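PDB 3TVJ: protease inhibitor SGPI-2 from Schistocerca gregaria, which inhibits serine endopeptidases and is active in vitro against alpha-chymotrypsin and pancreatic elastase. Local coordinates for residues N18-G23 / K27-T32. The protein carries 5 engineered substitutions. Numbering follows the deposited sequence.
Sequences NTCRCG and KSAVCT. Engineered in segment 27-32: Val30 (natural residue Ala).
Arg21 and Val30 face each other as a hydrogen-bonded antiparallel pair, and from them the ladder between residues 18-23 and 27-32 spreads both ways. The N-to-C directions of strands 18-22 and 29-32 make 157°, a modest departure from straight opposition. Arg21 N donates to Val30 O at 2.9 Å, and Val30 N returns a bond to Arg21 O in its carbonyl plane. Two residues further along, beyond the Cys20-Cys31 pair, Thr32 N donates to Thr19 O, nearly in line with the carbonyl; at the turn end, Gly23 N meets Ser28 O from above the carbonyl plane. Cys20 and Cys31 form a non-hydrogen-bonded pair, their CA atoms only 4.0 Å apart, with a short CA-H...O contact from Cys20 CA to Val30 O (3.0 Å). Their disulfide bridges the strands directly. Each SG stands beside its own backbone N, anti to the carbonyl carbon, turning the sulfurs toward each other, and chi3 is 102°. Ala29 shares this face, its CB 3.9 Å from Cys20 CB, while Cys22 SG leaves the hairpin to bond Cys7. This disulfide-bridged beta hairpin forms two strands of the three-stranded antiparallel sheet of the pacifastin inhibitor domain; strand 12-15 flanks residues 18-22, and a strand of another protein chain pairs with Val30, Cys31 and Thr32. On the face opposite the disulfide, CG2 of the engineered Val30 lies 4.0 Å from Arg21 CB, whereas the guanidinium group bonds outside the hairpin, NH2 to Gly10 O and NH1 to that other chain. Thr32 OG1, set between its backbone N and carbonyl carbon (chi1 59°), accepts from Thr19 N and donates to Asn18 OD1 (2.7 Å). A valine here would probably leave Thr19 N and Asn18 OD1 without their shared partner. Asn18 ND2 binds Leu34 O, linking the hairpin to the reactive bond between Lys33 and Leu34, a site altered in this variant.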
ATOM      1  N   ASN C  18      -5.017 -15.869 -12.434  1.00 15.26           N
ATOM      2  CA  ASN C  18      -5.989 -14.833 -12.223  1.00 15.23           C
ATOM      3  C   ASN C  18      -7.402 -15.395 -12.028  1.00 15.38           C
ATOM      4  O   ASN C  18      -7.711 -16.526 -12.453  1.00 17.75           O
ATOM      5  CB  ASN C  18      -5.991 -13.843 -13.393  1.00 14.57           C
ATOM      6  CG  ASN C  18      -4.872 -12.808 -13.285  1.00 13.36           C
ATOM      7  OD1 ASN C  18      -4.765 -12.103 -12.239  1.00 12.93           O
ATOM      8  ND2 ASN C  18      -3.933 -12.808 -14.288  1.00 15.12           N
ATOM      9  N   THR C  19      -8.199 -14.615 -11.312  1.00 13.99           N
ATOM     10  CA  THR C  19      -9.609 -14.886 -11.104  1.00 16.19           C
ATOM     11  C   THR C  19     -10.406 -13.996 -12.016  1.00 13.18           C
ATOM     12  O   THR C  19     -10.180 -12.787 -12.110  1.00 13.57           O
ATOM     13  CB  THR C  19     -10.003 -14.687  -9.639  1.00 17.84           C
ATOM     14  OG1 THR C  19      -9.127 -15.541  -8.827  1.00 22.74           O
ATOM     15  CG2 THR C  19     -11.473 -15.077  -9.442  1.00 23.06           C
ATOM     16  N   CYS C  20     -11.362 -14.580 -12.658  1.00 14.12           N
ATOM     17  CA  CYS C  20     -12.194 -13.905 -13.666  1.00 13.70           C
ATOM     18  C   CYS C  20     -13.649 -14.202 -13.418  1.00 14.65           C
ATOM     19  O   CYS C  20     -14.000 -15.265 -12.895  1.00 15.01           O
ATOM     20  CB  CYS C  20     -11.861 -14.364 -15.107  1.00 14.99           C
ATOM     21  SG  CYS C  20     -10.111 -14.249 -15.607  1.00 14.67           S
ATOM     22  N   ARG C  21     -14.534 -13.332 -13.932  1.00 13.64           N
ATOM     23  CA  ARG C  21     -15.947 -13.575 -14.003  1.00 14.46           C
ATOM     24  C   ARG C  21     -16.286 -13.584 -15.482  1.00 14.06           C
ATOM     25  O   ARG C  21     -15.863 -12.704 -16.256  1.00 15.22           O
ATOM     26  CB  ARG C  21     -16.767 -12.460 -13.363  1.00 16.19           C
ATOM     27  CG  ARG C  21     -16.686 -12.400 -11.876  1.00 18.68           C
ATOM     28  CD  ARG C  21     -17.946 -11.671 -11.230  1.00 28.92           C
ATOM     29  NE  ARG C  21     -19.201 -12.417 -11.479  1.00 29.93           N
ATOM     30  CZ  ARG C  21     -20.415 -11.863 -11.688  1.00 29.64           C
ATOM     31  NH1 ARG C  21     -20.631 -10.542 -11.617  1.00 23.60           N
ATOM     32  NH2 ARG C  21     -21.452 -12.643 -11.948  1.00 35.06           N
ATOM     33  N   CYS C  22     -17.007 -14.627 -15.904  1.00 15.50           N
ATOM     34  CA  CYS C  22     -17.271 -14.766 -17.319  1.00 17.44           C
ATOM     35  C   CYS C  22     -18.433 -13.901 -17.802  1.00 18.38           C
ATOM     36  O   CYS C  22     -19.510 -13.839 -17.158  1.00 19.97           O
ATOM     37  CB  CYS C  22     -17.606 -16.212 -17.632  1.00 19.45           C
ATOM     38  SG  CYS C  22     -17.785 -16.684 -19.372  1.00 25.63           S
ATOM     39  N   GLY C  23     -18.261 -13.333 -18.984  1.00 19.24           N
ATOM     40  CA  GLY C  23     -19.287 -12.560 -19.651  1.00 20.73           C
ATOM     41  C   GLY C  23     -20.442 -13.366 -20.160  1.00 21.14           C
ATOM     42  O   GLY C  23     -20.397 -14.601 -20.210  1.00 22.30           O
ATOM     43  N   LYS C  27     -17.346 -15.686 -24.161  1.00 29.37           N
ATOM     44  CA  LYS C  27     -16.133 -15.419 -25.013  1.00 30.76           C
ATOM     45  C   LYS C  27     -15.400 -14.176 -24.509  1.00 29.16           C
ATOM     46  O   LYS C  27     -14.661 -13.536 -25.262  1.00 30.32           O
ATOM     47  CB  LYS C  27     -16.545 -15.144 -26.503  1.00 31.34           C
ATOM     48  CG  LYS C  27     -17.308 -16.225 -27.174  1.00 36.96           C
ATOM     49  N   SER C  28     -15.631 -13.812 -23.222  1.00 25.61           N
ATOM     50  CA  SER C  28     -15.067 -12.627 -22.637  1.00 23.38           C
ATOM     51  C   SER C  28     -15.075 -12.801 -21.140  1.00 22.58           C
ATOM     52  O   SER C  28     -15.876 -13.588 -20.607  1.00 22.84           O
ATOM     53  CB  SER C  28     -15.904 -11.432 -23.049  1.00 24.95           C
ATOM     54  OG  SER C  28     -17.229 -11.571 -22.554  1.00 24.71           O
ATOM     55  N   ALA C  29     -14.260 -11.986 -20.464  1.00 19.10           N
ATOM     56  CA  ALA C  29     -14.216 -12.011 -19.027  1.00 15.65           C
ATOM     57  C   ALA C  29     -13.611 -10.694 -18.492  1.00 15.87           C
ATOM     58  O   ALA C  29     -12.967  -9.869 -19.210  1.00 17.51           O
ATOM     59  CB  ALA C  29     -13.383 -13.240 -18.522  1.00 19.23           C
ATOM     60  N   VAL C  30     -13.847 -10.488 -17.210  1.00 13.24           N
ATOM     61  CA  VAL C  30     -13.189  -9.498 -16.470  1.00 11.62           C
ATOM     62  C   VAL C  30     -12.356 -10.220 -15.438  1.00 12.86           C
ATOM     63  O   VAL C  30     -12.821 -11.251 -14.936  1.00 12.35           O
ATOM     64  CB  VAL C  30     -14.221  -8.475 -15.824  1.00 11.99           C
ATOM     65  CG1 VAL C  30     -14.976  -7.680 -16.944  1.00 13.62           C
ATOM     66  CG2 VAL C  30     -15.172  -9.161 -14.866  1.00 12.69           C
ATOM     67  N   CYS C  31     -11.158  -9.751 -15.166  1.00 11.14           N
ATOM     68  CA  CYS C  31     -10.188 -10.545 -14.402  1.00 12.61           C
ATOM     69  C   CYS C  31      -9.372  -9.634 -13.510  1.00 11.83           C
ATOM     70  O   CYS C  31      -9.192  -8.465 -13.799  1.00 11.60           O
ATOM     71  CB  CYS C  31      -9.216 -11.318 -15.304  1.00 14.40           C
ATOM     72  SG  CYS C  31      -9.975 -12.423 -16.532  1.00 13.80           S
ATOM     73  N   THR C  32      -8.797 -10.272 -12.509  1.00 11.42           N
ATOM     74  CA  THR C  32      -7.754  -9.692 -11.711  1.00 11.53           C
ATOM     75  C   THR C  32      -6.449  -9.408 -12.499  1.00 11.51           C
ATOM     76  O   THR C  32      -6.349  -9.806 -13.652  1.00 10.91           O
ATOM     77  CB  THR C  32      -7.464 -10.525 -10.485  1.00 11.97           C
ATOM     78  OG1 THR C  32      -7.079 -11.856 -10.885  1.00 12.59           O
ATOM     79  CG2 THR C  32      -8.666 -10.603  -9.540  1.00 12.29           C
TER